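Local coordinates for capsid protein (Turnip yellow mosaic virus, PDB 2FZ2) that self-assembles in 180 copies into the T=3 icosahedral capsid that encloses the single-stranded RNA genome of the virus, at residues 2-7 and 125-130; 74-79 and 169-174; 64-69 and 177-182; 18-23 and 143-148. All coordinates share one frame; numbering follows the deposited sequence.

Interaction 1. Residues 2-7 and 125-130; sequences EIDKEL and LSPLIV
Glu6 and Leu128 lie side by side and point the same way from two parallel strands, Glu6 CG resting 3.7 Å from Leu128 CD1. The glutamate's CG is turned anti to the backbone N (chi1 -178°), which sets its methylenes along the leucine; a long acidic chain suits this place because its hydrocarbon part can pack on the leucine methyl. On the other face of the pair Leu7 meets Ile129, CB to CB at 3.9 Å, an ordinary apolar contact between sheet neighbours. Earlier in the arm the polar groups take over. Ser126 OG donates to Asp4 OD1 over 3.2 Å, coming from above the carboxylate plane, while the Pro127 ring crosses the aspartate at about a right angle, with CD beside OD2. Proline lacks an N-H, so it takes part in the ladder only as an acceptor: Pro127 O receives Glu6 N at 3.1 Å, and Ile129 N returns a weak bond to Glu6 O. The inverse gamma turn centred on Asp4 bends the chain before this ladder. Further parallel ladders join residues 2-3 and 6-7 to strands of two neighbouring subunits, consistent with the exchange of N-terminal arms seen in icosahedral capsids of jelly-roll subunits.

Interaction 2. Residues 74-79 and 169-174; sequences LWVTIH and CIITVS
His79 CG stands beside its own backbone N and anti to the carbonyl carbon (chi1 -56°), a setting that brings ND1 over to Ile170 of the neighbouring strand. Trp75 instead puts CG between N and the carbonyl carbon (chi1 69°), and the indole folds down against Ser174. The carbonyl oxygen of Ile170 is thereby gripped twice: by His79 N at 2.6 Å, in the carbonyl plane, and by His79 ND1 at 3.1 Å from above that plane, although the oxygen sits in the plane of the imidazole, at its edge. Histidine suits the place because its ring nitrogen gives the same carbonyl a second donor beside the backbone N-H. The histidine and Thr172 side chains cross at about a right angle, CE1 nearest the threonine CG2. Over one face of the indole lies Ser174 O, offset toward the rim, while Thr77 OG1 accepts a weak bond from Trp75 NE1 at the edge. Trp75-Ser174, Thr77-Thr172 and His79-Ile170 are the hydrogen-bonded antiparallel pairs. Between them, Val76, Ile78, Ile171 and Val173 turn to the opposite face, Val76 CG2 reaching Ile171 CG2 at 3.7 Å; beta-branched residues are at home in such extended chain. The axes of the two segments make an angle of 166°, nearly antiparallel. Strand 128-131 bonds along the far edge of 74-79, strand 30-42 along that of 169-174, and Trp95 from strand 89-97 of the second sheet closes over the apolar face at Val76 and Val173.

Interaction 3. Residues 64-69 and 177-182; sequences TFYRHA and LSMHSP
Over one face of the Tyr66 ring hangs the end of Met179, its CE 3.9 Å from the ring centroid and its SD farther out above the same face, a CH-pi and Met-aromatic contact, while His180 O lies at the ring's edge. The flexible thioether gets there with CG between backbone N and carbonyl carbon (chi1 36°) and bends at chi2 and chi3. His68 and His180 cross obliquely, their planes at 86° and centroids 4.8 Å apart, though their closest approach is doubtfully short; the His68 edge borders Ser181. In the backbone, His180 N bonds to His68 O at 3.1 Å, whereas the return bond from His68 N is weak. Where both segments turn a corner, Arg67 N bonds to Ser181 O (2.6 Å). The polar ends have partners beyond the segments: Arg67 forms a salt bridge to Asp149 of a neighbouring subunit, whose Val16 O accepts from His68 NE2, while His68 ND1 probably bonds to Asp143 of its own chain. Small Ala69 suits its non-hydrogen-bonded pair, its CB 3.7 Å from Met179 CB. Strand 30-42 packs on Tyr66 and Met179 through Ile31, and helix 57-63 lies against Ala69, whose backbone bonds to strand 140-142.

Interaction 4. Residues 18-23 and 143-148; sequences TVLPTV and DSIQYL
Tyr147 OH meets Leu20 N where two irregular loops of the jelly roll come together: the connection between strands 2-7 and 30-42, and the one between strands 140-142 and 151-158. Leu20 N donates to the hydroxyl over 3.1 Å, nearly straight at 163°, arriving at the edge of the phenol ring and near its plane. The hydroxyl in turn donates to Asp143 OD1 at 2.8 Å, from above the carboxylate plane. One phenol thus relays a bond from an arm without regular structure to a carboxylate, a task that suits tyrosine, which is long, rigid and able both to give and to accept. Beside this polar line lies an apolar touch. Leu20 CB lies near the hydroxyl and CD2 comes against Ile145 CG2, the two side chains crossing at about a right angle, while the Thr18 carbonyl passes by the ring at CE2. In the next shell, Asp143 has more partners than the tyrosine: besides its neighbour His68, Thr18 OG1 of a neighbouring subunit bonds to OD1. The chain's own Thr18 makes the matching bond to Asp143 of a different neighbour, so the contact takes part in interfaces with two neighbouring subunits. Within the loop, Ile145 also lies against the phenol: its CG2 stands 4.0 Å above one face of the Tyr147 ring, offset toward the rim.

How the interactions relate
Along the chain the segments run 2-7, 18-23, 64-69, 74-79, 125-130, 143-148, 169-174, 177-182, so interaction 2 is nested within the loop closed by interaction 3, while all other pairs interleave. Interactions 2 and 3 share strands 66-80 and 169-182, with centres about 24 Å apart. Interaction 1 joins the same sheet through strand 128-131, bonded to strand 66-80 beside interaction 2, their centres about 11 Å apart. At the other end of the subunit, interactions 3 and 4 lie about 13 Å apart and meet through His68 and Asp143. Interactions 1 and 4, about 35 Å apart, each involve a different part of the N-terminal region, and all four interactions touch other subunits of the capsid.

Interaction 1. Residues 2-7 and 125-130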
loop_
_atom_site.group_PDB
_atom_site.type_symbol
_atom_site.label_atom_id
_atom_site.label_comp_id
_atom_site.label_asym_id
_atom_site.label_seq_id
_atom_site.Cartn_x
_atom_site.Cartn_y
_atom_site.Cartn_z
ATOM N N GLU D 2 -46.841 -3.776 108.775
ATOM C CA GLU D 2 -46.240 -3.435 110.064
ATOM C C GLU D 2 -45.197 -4.471 110.498
ATOM O O GLU D 2 -45.153 -5.571 109.965
ATOM C CB GLU D 2 -47.336 -3.296 111.133
ATOM C CG GLU D 2 -47.038 -2.266 112.240
ATOM C CD GLU D 2 -46.414 -0.973 111.717
ATOM O OE1 GLU D 2 -45.291 -0.617 112.159
ATOM O OE2 GLU D 2 -47.050 -0.314 110.863
ATOM N N ILE D 3 -44.360 -4.098 111.465
ATOM C CA ILE D 3 -43.282 -4.949 111.997
ATOM C C ILE D 3 -43.032 -4.600 113.465
ATOM O O ILE D 3 -42.519 -3.521 113.748
ATOM C CB ILE D 3 -41.945 -4.685 111.272
ATOM C CG1 ILE D 3 -42.199 -3.991 109.931
ATOM C CG2 ILE D 3 -41.188 -5.948 111.099
ATOM C CD1 ILE D 3 -42.290 -2.428 110.024
ATOM N N ASP D 4 -43.397 -5.480 114.394
ATOM C CA ASP D 4 -43.156 -5.212 115.813
ATOM C C ASP D 4 -41.643 -5.194 115.980
ATOM O O ASP D 4 -41.053 -6.194 116.361
ATOM C CB ASP D 4 -43.755 -6.316 116.695
ATOM C CG ASP D 4 -44.345 -5.778 118.002
ATOM O OD1 ASP D 4 -44.867 -4.638 118.001
ATOM O OD2 ASP D 4 -44.300 -6.487 119.037
ATOM N N LYS D 5 -41.022 -4.055 115.681
ATOM C CA LYS D 5 -39.567 -3.894 115.759
ATOM C C LYS D 5 -39.250 -2.433 115.482
ATOM O O LYS D 5 -39.199 -2.001 114.328
ATOM C CB LYS D 5 -38.891 -4.760 114.691
ATOM C CG LYS D 5 -37.493 -5.277 115.015
ATOM C CD LYS D 5 -37.042 -6.341 113.976
ATOM C CE LYS D 5 -36.451 -7.613 114.629
ATOM N NZ LYS D 5 -37.280 -8.842 114.408
ATOM N N GLU D 6 -39.069 -1.664 116.546
ATOM C CA GLU D 6 -38.738 -0.246 116.422
ATOM C C GLU D 6 -37.235 -0.164 116.646
ATOM O O GLU D 6 -36.701 -0.875 117.503
ATOM C CB GLU D 6 -39.476 0.573 117.496
ATOM C CG GLU D 6 -39.250 2.080 117.434
ATOM C CD GLU D 6 -40.522 2.846 117.091
ATOM O OE1 GLU D 6 -41.418 2.263 116.428
ATOM O OE2 GLU D 6 -40.628 4.034 117.480
ATOM N N LEU D 7 -36.531 0.669 115.889
ATOM C CA LEU D 7 -35.104 0.736 116.117
ATOM C C LEU D 7 -34.505 2.135 116.122
ATOM O O LEU D 7 -34.814 2.957 115.261
ATOM C CB LEU D 7 -34.380 -0.177 115.132
ATOM C CG LEU D 7 -34.235 0.210 113.670
ATOM C CD1 LEU D 7 -32.743 0.198 113.268
ATOM C CD2 LEU D 7 -35.008 -0.783 112.849
ATOM N N LEU D 125 -44.319 0.254 123.320
ATOM C CA LEU D 125 -44.116 -1.163 123.588
ATOM C C LEU D 125 -43.499 -2.045 122.500
ATOM O O LEU D 125 -43.340 -3.264 122.675
ATOM C CB LEU D 125 -45.436 -1.752 124.045
ATOM C CG LEU D 125 -46.148 -0.837 125.029
ATOM C CD1 LEU D 125 -47.540 -1.356 125.305
ATOM C CD2 LEU D 125 -45.345 -0.773 126.298
ATOM N N SER D 126 -43.166 -1.454 121.364
ATOM C CA SER D 126 -42.518 -2.242 120.336
ATOM C C SER D 126 -41.104 -2.439 120.891
ATOM O O SER D 126 -40.566 -1.552 121.564
ATOM C CB SER D 126 -42.471 -1.458 119.024
ATOM O OG SER D 126 -43.583 -1.764 118.197
ATOM N N PRO D 127 -40.501 -3.609 120.668
ATOM C CA PRO D 127 -39.145 -3.856 121.164
ATOM C C PRO D 127 -38.122 -2.987 120.427
ATOM O O PRO D 127 -38.158 -2.886 119.198
ATOM C CB PRO D 127 -38.936 -5.343 120.913
ATOM C CG PRO D 127 -39.844 -5.671 119.817
ATOM C CD PRO D 127 -41.045 -4.777 119.970
ATOM N N LEU D 128 -37.213 -2.381 121.193
ATOM C CA LEU D 128 -36.182 -1.467 120.684
ATOM C C LEU D 128 -34.835 -2.049 120.324
ATOM O O LEU D 128 -34.313 -2.934 121.010
ATOM C CB LEU D 128 -35.932 -0.380 121.703
ATOM C CG LEU D 128 -36.013 1.044 121.198
ATOM C CD1 LEU D 128 -36.541 1.082 119.782
ATOM C CD2 LEU D 128 -36.926 1.802 122.129
ATOM N N ILE D 129 -34.230 -1.506 119.279
ATOM C CA ILE D 129 -32.945 -2.019 118.861
ATOM C C ILE D 129 -31.841 -1.023 118.547
ATOM O O ILE D 129 -31.993 -0.119 117.712
ATOM C CB ILE D 129 -33.098 -2.902 117.629
ATOM C CG1 ILE D 129 -34.249 -3.878 117.821
ATOM C CG2 ILE D 129 -31.802 -3.635 117.377
ATOM C CD1 ILE D 129 -33.820 -5.240 118.313
ATOM N N VAL D 130 -30.703 -1.207 119.198
ATOM C CA VAL D 130 -29.582 -0.344 118.919
ATOM C C VAL D 130 -28.455 -1.197 118.385
ATOM O O VAL D 130 -27.793 -1.922 119.136
ATOM C CB VAL D 130 -29.116 0.400 120.162
ATOM C CG1 VAL D 130 -28.185 1.533 119.770
ATOM C CG2 VAL D 130 -30.295 0.962 120.874
#

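Interaction 2. Residues 74-79 and 169-174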
loop_
_atom_site.group_PDB
_atom_site.type_symbol
_atom_site.label_atom_id
_atom_site.label_comp_id
_atom_site.label_asym_id
_atom_site.label_seq_id
_atom_site.Cartn_x
_atom_site.Cartn_y
_atom_site.Cartn_z
ATOM N N LEU D 74 -23.768 -7.089 115.864
ATOM C CA LEU D 74 -24.114 -7.048 117.272
ATOM C C LEU D 74 -25.070 -5.917 117.584
ATOM O O LEU D 74 -24.905 -4.807 117.087
ATOM C CB LEU D 74 -22.843 -6.867 118.096
ATOM C CG LEU D 74 -23.057 -6.372 119.518
ATOM C CD1 LEU D 74 -23.688 -7.501 120.299
ATOM C CD2 LEU D 74 -21.748 -5.937 120.159
ATOM N N TRP D 75 -26.065 -6.199 118.412
ATOM C CA TRP D 75 -27.014 -5.178 118.800
ATOM C C TRP D 75 -27.618 -5.561 120.123
ATOM O O TRP D 75 -27.406 -6.657 120.621
ATOM C CB TRP D 75 -28.128 -5.041 117.770
ATOM C CG TRP D 75 -29.035 -6.224 117.737
ATOM C CD1 TRP D 75 -30.145 -6.437 118.505
ATOM C CD2 TRP D 75 -28.890 -7.382 116.916
ATOM N NE1 TRP D 75 -30.701 -7.662 118.212
ATOM C CE2 TRP D 75 -29.946 -8.261 117.240
ATOM C CE3 TRP D 75 -27.965 -7.765 115.937
ATOM C CZ2 TRP D 75 -30.100 -9.493 116.620
ATOM C CZ3 TRP D 75 -28.120 -8.992 115.320
ATOM C CH2 TRP D 75 -29.177 -9.841 115.664
ATOM N N VAL D 76 -28.391 -4.644 120.681
ATOM C CA VAL D 76 -29.043 -4.879 121.947
ATOM C C VAL D 76 -30.520 -4.613 121.751
ATOM O O VAL D 76 -30.916 -3.689 121.034
ATOM C CB VAL D 76 -28.515 -3.930 123.011
ATOM C CG1 VAL D 76 -28.474 -2.522 122.443
ATOM C CG2 VAL D 76 -29.386 -3.993 124.255
ATOM N N THR D 77 -31.339 -5.426 122.397
ATOM C CA THR D 77 -32.771 -5.279 122.287
ATOM C C THR D 77 -33.428 -5.001 123.623
ATOM O O THR D 77 -33.067 -5.582 124.651
ATOM C CB THR D 77 -33.429 -6.546 121.765
ATOM O OG1 THR D 77 -32.610 -7.179 120.767
ATOM C CG2 THR D 77 -34.787 -6.204 121.233
ATOM N N ILE D 78 -34.400 -4.106 123.613
ATOM C CA ILE D 78 -35.136 -3.824 124.827
ATOM C C ILE D 78 -36.477 -4.470 124.584
ATOM O O ILE D 78 -37.167 -4.125 123.624
ATOM C CB ILE D 78 -35.375 -2.348 125.029
ATOM C CG1 ILE D 78 -34.058 -1.600 124.916
ATOM C CG2 ILE D 78 -36.055 -2.128 126.366
ATOM C CD1 ILE D 78 -34.005 -0.316 125.705
ATOM N N HIS D 79 -36.844 -5.420 125.430
ATOM C CA HIS D 79 -38.110 -6.097 125.250
ATOM C C HIS D 79 -39.039 -5.637 126.321
ATOM O O HIS D 79 -38.854 -5.952 127.493
ATOM C CB HIS D 79 -37.924 -7.595 125.336
ATOM C CG HIS D 79 -36.922 -8.125 124.366
ATOM N ND1 HIS D 79 -35.566 -8.095 124.612
ATOM C CD2 HIS D 79 -37.076 -8.706 123.153
ATOM C CE1 HIS D 79 -34.927 -8.638 123.593
ATOM N NE2 HIS D 79 -35.819 -9.016 122.694
ATOM N N CYS D 169 -39.183 -4.617 131.664
ATOM C CA CYS D 169 -38.597 -4.931 130.385
ATOM C C CYS D 169 -37.309 -5.712 130.508
ATOM O O CYS D 169 -36.587 -5.633 131.516
ATOM C CB CYS D 169 -38.362 -3.655 129.589
ATOM S SG CYS D 169 -37.072 -2.637 130.282
ATOM N N ILE D 170 -37.044 -6.471 129.453
ATOM C CA ILE D 170 -35.876 -7.313 129.364
ATOM C C ILE D 170 -34.902 -6.801 128.352
ATOM O O ILE D 170 -35.279 -6.405 127.245
ATOM C CB ILE D 170 -36.237 -8.685 128.915
ATOM C CG1 ILE D 170 -37.630 -9.029 129.434
ATOM C CG2 ILE D 170 -35.146 -9.640 129.325
ATOM C CD1 ILE D 170 -37.638 -10.063 130.500
ATOM N N ILE D 171 -33.636 -6.833 128.724
ATOM C CA ILE D 171 -32.646 -6.374 127.808
ATOM C C ILE D 171 -31.712 -7.487 127.488
ATOM O O ILE D 171 -31.071 -8.048 128.364
ATOM C CB ILE D 171 -31.875 -5.232 128.372
ATOM C CG1 ILE D 171 -32.733 -3.976 128.287
ATOM C CG2 ILE D 171 -30.604 -5.040 127.567
ATOM C CD1 ILE D 171 -32.911 -3.282 129.587
ATOM N N THR D 172 -31.671 -7.818 126.212
ATOM C CA THR D 172 -30.807 -8.862 125.741
ATOM C C THR D 172 -29.974 -8.247 124.669
ATOM O O THR D 172 -30.356 -7.275 124.016
ATOM C CB THR D 172 -31.573 -10.026 125.101
ATOM O OG1 THR D 172 -31.759 -9.774 123.698
ATOM C CG2 THR D 172 -32.904 -10.183 125.758
ATOM N N VAL D 173 -28.814 -8.828 124.495
ATOM C CA VAL D 173 -27.942 -8.372 123.477
ATOM C C VAL D 173 -27.787 -9.612 122.623
ATOM O O VAL D 173 -27.771 -10.728 123.134
ATOM C CB VAL D 173 -26.640 -7.939 124.088
ATOM C CG1 VAL D 173 -25.696 -9.096 124.152
ATOM C CG2 VAL D 173 -26.071 -6.797 123.287
ATOM N N SER D 174 -27.706 -9.427 121.320
ATOM C CA SER D 174 -27.568 -10.561 120.439
ATOM C C SER D 174 -26.700 -10.156 119.270
ATOM O O SER D 174 -26.433 -8.970 119.042
ATOM C CB SER D 174 -28.945 -11.008 119.956
ATOM O OG SER D 174 -29.951 -10.279 120.645
#

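Interaction 3. Residues 64-69 and 177-182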
loop_
_atom_site.group_PDB
_atom_site.type_symbol
_atom_site.label_atom_id
_atom_site.label_comp_id
_atom_site.label_asym_id
_atom_site.label_seq_id
_atom_site.Cartn_x
_atom_site.Cartn_y
_atom_site.Cartn_z
ATOM N N THR D 64 -14.622 -21.093 123.111
ATOM C CA THR D 64 -13.777 -22.101 123.735
ATOM C C THR D 64 -13.414 -22.941 122.525
ATOM O O THR D 64 -14.303 -23.226 121.713
ATOM C CB THR D 64 -14.575 -23.032 124.654
ATOM O OG1 THR D 64 -15.209 -22.286 125.703
ATOM C CG2 THR D 64 -13.652 -24.069 125.232
ATOM N N PHE D 65 -12.149 -23.320 122.375
ATOM C CA PHE D 65 -11.725 -24.157 121.229
ATOM C C PHE D 65 -11.269 -23.472 119.945
ATOM O O PHE D 65 -10.829 -24.152 119.022
ATOM C CB PHE D 65 -12.797 -25.192 120.841
ATOM C CG PHE D 65 -13.083 -26.210 121.916
ATOM C CD1 PHE D 65 -14.337 -26.284 122.510
ATOM C CD2 PHE D 65 -12.083 -27.052 122.384
ATOM C CE1 PHE D 65 -14.585 -27.181 123.564
ATOM C CE2 PHE D 65 -12.325 -27.943 123.433
ATOM C CZ PHE D 65 -13.578 -28.004 124.024
ATOM N N TYR D 66 -11.384 -22.150 119.860
ATOM C CA TYR D 66 -10.900 -21.440 118.675
ATOM C C TYR D 66 -9.913 -20.368 119.125
ATOM O O TYR D 66 -10.016 -19.841 120.233
ATOM C CB TYR D 66 -12.055 -20.815 117.894
ATOM C CG TYR D 66 -13.060 -21.838 117.465
ATOM C CD1 TYR D 66 -14.038 -22.272 118.350
ATOM C CD2 TYR D 66 -12.999 -22.423 116.204
ATOM C CE1 TYR D 66 -14.933 -23.270 118.001
ATOM C CE2 TYR D 66 -13.889 -23.427 115.834
ATOM C CZ TYR D 66 -14.853 -23.850 116.744
ATOM O OH TYR D 66 -15.727 -24.874 116.439
ATOM N N ARG D 67 -8.942 -20.057 118.277
ATOM C CA ARG D 67 -7.951 -19.069 118.648
ATOM C C ARG D 67 -8.372 -17.654 118.281
ATOM O O ARG D 67 -7.994 -16.705 118.979
ATOM C CB ARG D 67 -6.597 -19.412 118.018
ATOM C CG ARG D 67 -6.198 -20.878 118.151
ATOM C CD ARG D 67 -4.762 -21.023 118.628
ATOM N NE ARG D 67 -3.801 -21.208 117.535
ATOM C CZ ARG D 67 -2.836 -20.339 117.237
ATOM N NH1 ARG D 67 -2.717 -19.230 117.957
ATOM N NH2 ARG D 67 -1.988 -20.574 116.231
ATOM N N HIS D 68 -9.139 -17.508 117.198
ATOM C CA HIS D 68 -9.608 -16.188 116.786
ATOM C C HIS D 68 -11.086 -16.181 116.530
ATOM O O HIS D 68 -11.649 -17.183 116.082
ATOM C CB HIS D 68 -8.927 -15.702 115.517
ATOM C CG HIS D 68 -7.466 -15.977 115.479
ATOM N ND1 HIS D 68 -6.528 -15.049 115.871
ATOM C CD2 HIS D 68 -6.779 -17.080 115.108
ATOM C CE1 HIS D 68 -5.321 -15.569 115.743
ATOM N NE2 HIS D 68 -5.447 -16.801 115.281
ATOM N N ALA D 69 -11.695 -15.025 116.791
ATOM C CA ALA D 69 -13.122 -14.822 116.608
ATOM C C ALA D 69 -13.483 -13.346 116.707
ATOM O O ALA D 69 -13.301 -12.729 117.757
ATOM C CB ALA D 69 -13.882 -15.592 117.648
ATOM N N LEU D 177 -20.929 -14.183 115.586
ATOM C CA LEU D 177 -19.491 -14.007 115.411
ATOM C C LEU D 177 -18.858 -15.086 114.536
ATOM O O LEU D 177 -19.403 -16.180 114.388
ATOM C CB LEU D 177 -18.801 -13.949 116.785
ATOM C CG LEU D 177 -19.483 -14.755 117.880
ATOM C CD1 LEU D 177 -19.258 -16.174 117.538
ATOM C CD2 LEU D 177 -18.942 -14.469 119.248
ATOM N N SER D 178 -17.720 -14.756 113.935
ATOM C CA SER D 178 -17.004 -15.691 113.082
ATOM C C SER D 178 -15.761 -16.170 113.818
ATOM O O SER D 178 -15.160 -15.428 114.589
ATOM C CB SER D 178 -16.578 -15.008 111.787
ATOM O OG SER D 178 -15.218 -14.606 111.875
ATOM N N MET D 179 -15.357 -17.404 113.578
ATOM C CA MET D 179 -14.173 -17.900 114.247
ATOM C C MET D 179 -13.431 -18.908 113.404
ATOM O O MET D 179 -13.993 -19.493 112.468
ATOM C CB MET D 179 -14.551 -18.530 115.580
ATOM C CG MET D 179 -15.863 -19.273 115.556
ATOM S SD MET D 179 -16.666 -19.153 117.153
ATOM C CE MET D 179 -17.241 -20.840 117.394
ATOM N N HIS D 180 -12.159 -19.096 113.738
ATOM C CA HIS D 180 -11.327 -20.050 113.037
ATOM C C HIS D 180 -10.134 -20.433 113.889
ATOM O O HIS D 180 -10.003 -19.971 115.031
ATOM C CB HIS D 180 -10.878 -19.484 111.683
ATOM C CG HIS D 180 -10.045 -18.238 111.770
ATOM N ND1 HIS D 180 -9.425 -17.823 112.927
ATOM C CD2 HIS D 180 -9.696 -17.341 110.815
ATOM C CE1 HIS D 180 -8.728 -16.726 112.680
ATOM N NE2 HIS D 180 -8.876 -16.412 111.407
ATOM N N SER D 181 -9.285 -21.295 113.335
ATOM C CA SER D 181 -8.081 -21.753 114.021
ATOM C C SER D 181 -8.404 -22.419 115.349
ATOM O O SER D 181 -8.652 -21.755 116.350
ATOM C CB SER D 181 -7.125 -20.582 114.249
ATOM O OG SER D 181 -6.897 -19.856 113.049
ATOM N N PRO D 182 -8.401 -23.753 115.366
ATOM C CA PRO D 182 -8.693 -24.536 116.563
ATOM C C PRO D 182 -7.641 -24.360 117.639
ATOM O O PRO D 182 -6.454 -24.221 117.358
ATOM C CB PRO D 182 -8.743 -25.978 116.056
ATOM C CG PRO D 182 -8.790 -25.890 114.585
ATOM C CD PRO D 182 -8.106 -24.618 114.222
#

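Interaction 4. Residues 18-23 and 143-148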
loop_
_atom_site.group_PDB
_atom_site.type_symbol
_atom_site.label_atom_id
_atom_site.label_comp_id
_atom_site.label_asym_id
_atom_site.label_seq_id
_atom_site.Cartn_x
_atom_site.Cartn_y
_atom_site.Cartn_z
ATOM N N THR D 18 -6.801 -0.679 115.435
ATOM C CA THR D 18 -5.691 -1.302 114.726
ATOM C C THR D 18 -5.872 -2.759 115.100
ATOM O O THR D 18 -6.032 -3.075 116.271
ATOM C CB THR D 18 -4.295 -0.786 115.214
ATOM O OG1 THR D 18 -4.374 -0.449 116.603
ATOM C CG2 THR D 18 -3.835 0.471 114.392
ATOM N N VAL D 19 -5.907 -3.631 114.097
ATOM C CA VAL D 19 -6.084 -5.064 114.326
ATOM C C VAL D 19 -4.927 -5.830 113.739
ATOM O O VAL D 19 -4.383 -5.465 112.688
ATOM C CB VAL D 19 -7.329 -5.611 113.647
ATOM C CG1 VAL D 19 -8.546 -5.267 114.453
ATOM C CG2 VAL D 19 -7.417 -5.065 112.223
ATOM N N LEU D 20 -4.584 -6.920 114.411
ATOM C CA LEU D 20 -3.489 -7.769 113.991
ATOM C C LEU D 20 -3.758 -8.573 112.733
ATOM O O LEU D 20 -4.644 -9.430 112.709
ATOM C CB LEU D 20 -3.148 -8.738 115.108
ATOM C CG LEU D 20 -1.800 -8.551 115.786
ATOM C CD1 LEU D 20 -1.226 -7.198 115.429
ATOM C CD2 LEU D 20 -1.985 -8.690 117.289
ATOM N N PRO D 21 -3.005 -8.300 111.659
ATOM C CA PRO D 21 -3.256 -9.084 110.459
ATOM C C PRO D 21 -2.679 -10.460 110.749
ATOM O O PRO D 21 -1.804 -10.621 111.597
ATOM C CB PRO D 21 -2.475 -8.349 109.381
ATOM C CG PRO D 21 -1.343 -7.740 110.121
ATOM C CD PRO D 21 -1.929 -7.318 111.451
ATOM N N THR D 22 -3.184 -11.450 110.039
ATOM C CA THR D 22 -2.767 -12.837 110.196
ATOM C C THR D 22 -1.368 -13.051 109.600
ATOM O O THR D 22 -0.937 -12.260 108.758
ATOM C CB THR D 22 -3.802 -13.715 109.469
ATOM O OG1 THR D 22 -3.973 -13.212 108.130
ATOM C CG2 THR D 22 -5.189 -13.657 110.203
ATOM N N VAL D 23 -0.645 -14.091 110.022
ATOM C CA VAL D 23 0.681 -14.309 109.434
ATOM C C VAL D 23 0.511 -14.846 108.023
ATOM O O VAL D 23 -0.516 -15.443 107.697
ATOM C CB VAL D 23 1.564 -15.320 110.220
ATOM C CG1 VAL D 23 1.267 -15.247 111.692
ATOM C CG2 VAL D 23 1.362 -16.731 109.685
ATOM N N ASP D 143 -8.215 -13.256 120.145
ATOM C CA ASP D 143 -7.130 -13.214 119.180
ATOM C C ASP D 143 -5.827 -13.619 119.810
ATOM O O ASP D 143 -5.804 -14.029 120.975
ATOM C CB ASP D 143 -6.978 -11.825 118.575
ATOM C CG ASP D 143 -6.612 -11.881 117.119
ATOM O OD1 ASP D 143 -5.823 -11.039 116.652
ATOM O OD2 ASP D 143 -7.125 -12.785 116.434
ATOM N N SER D 144 -4.756 -13.504 119.022
ATOM C CA SER D 144 -3.404 -13.831 119.462
ATOM C C SER D 144 -2.974 -12.877 120.581
ATOM O O SER D 144 -1.919 -13.054 121.204
ATOM C CB SER D 144 -2.433 -13.701 118.290
ATOM O OG SER D 144 -2.286 -14.918 117.587
ATOM N N ILE D 145 -3.802 -11.861 120.816
ATOM C CA ILE D 145 -3.556 -10.849 121.838
ATOM C C ILE D 145 -4.902 -10.273 122.282
ATOM O O ILE D 145 -5.888 -10.410 121.557
ATOM C CB ILE D 145 -2.682 -9.709 121.281
ATOM C CG1 ILE D 145 -2.285 -8.750 122.411
ATOM C CG2 ILE D 145 -3.438 -8.958 120.199
ATOM C CD1 ILE D 145 -2.127 -9.393 123.828
ATOM N N GLN D 146 -4.958 -9.660 123.470
ATOM C CA GLN D 146 -6.207 -9.062 123.947
ATOM C C GLN D 146 -6.216 -7.600 123.558
ATOM O O GLN D 146 -5.209 -6.909 123.724
ATOM C CB GLN D 146 -6.351 -9.164 125.464
ATOM C CG GLN D 146 -5.213 -9.862 126.168
ATOM C CD GLN D 146 -5.608 -10.318 127.562
ATOM O OE1 GLN D 146 -6.793 -10.519 127.846
ATOM N NE2 GLN D 146 -4.620 -10.480 128.442
ATOM N N TYR D 147 -7.346 -7.137 123.028
ATOM C CA TYR D 147 -7.484 -5.746 122.618
ATOM C C TYR D 147 -8.231 -5.016 123.713
ATOM O O TYR D 147 -8.843 -5.654 124.579
ATOM C CB TYR D 147 -8.274 -5.654 121.326
ATOM C CG TYR D 147 -7.632 -6.359 120.165
ATOM C CD1 TYR D 147 -7.913 -7.694 119.893
ATOM C CD2 TYR D 147 -6.770 -5.678 119.304
ATOM C CE1 TYR D 147 -7.353 -8.340 118.774
ATOM C CE2 TYR D 147 -6.205 -6.310 118.185
ATOM C CZ TYR D 147 -6.503 -7.637 117.926
ATOM O OH TYR D 147 -5.986 -8.242 116.800
ATOM N N LEU D 148 -8.203 -3.687 123.685
ATOM C CA LEU D 148 -8.889 -2.936 124.731
ATOM C C LEU D 148 -9.994 -2.016 124.240
ATOM O O LEU D 148 -10.488 -1.178 125.006
ATOM C CB LEU D 148 -7.877 -2.144 125.560
ATOM C CG LEU D 148 -6.439 -2.347 125.076
ATOM C CD1 LEU D 148 -6.108 -1.280 124.073
ATOM C CD2 LEU D 148 -5.468 -2.282 126.226
#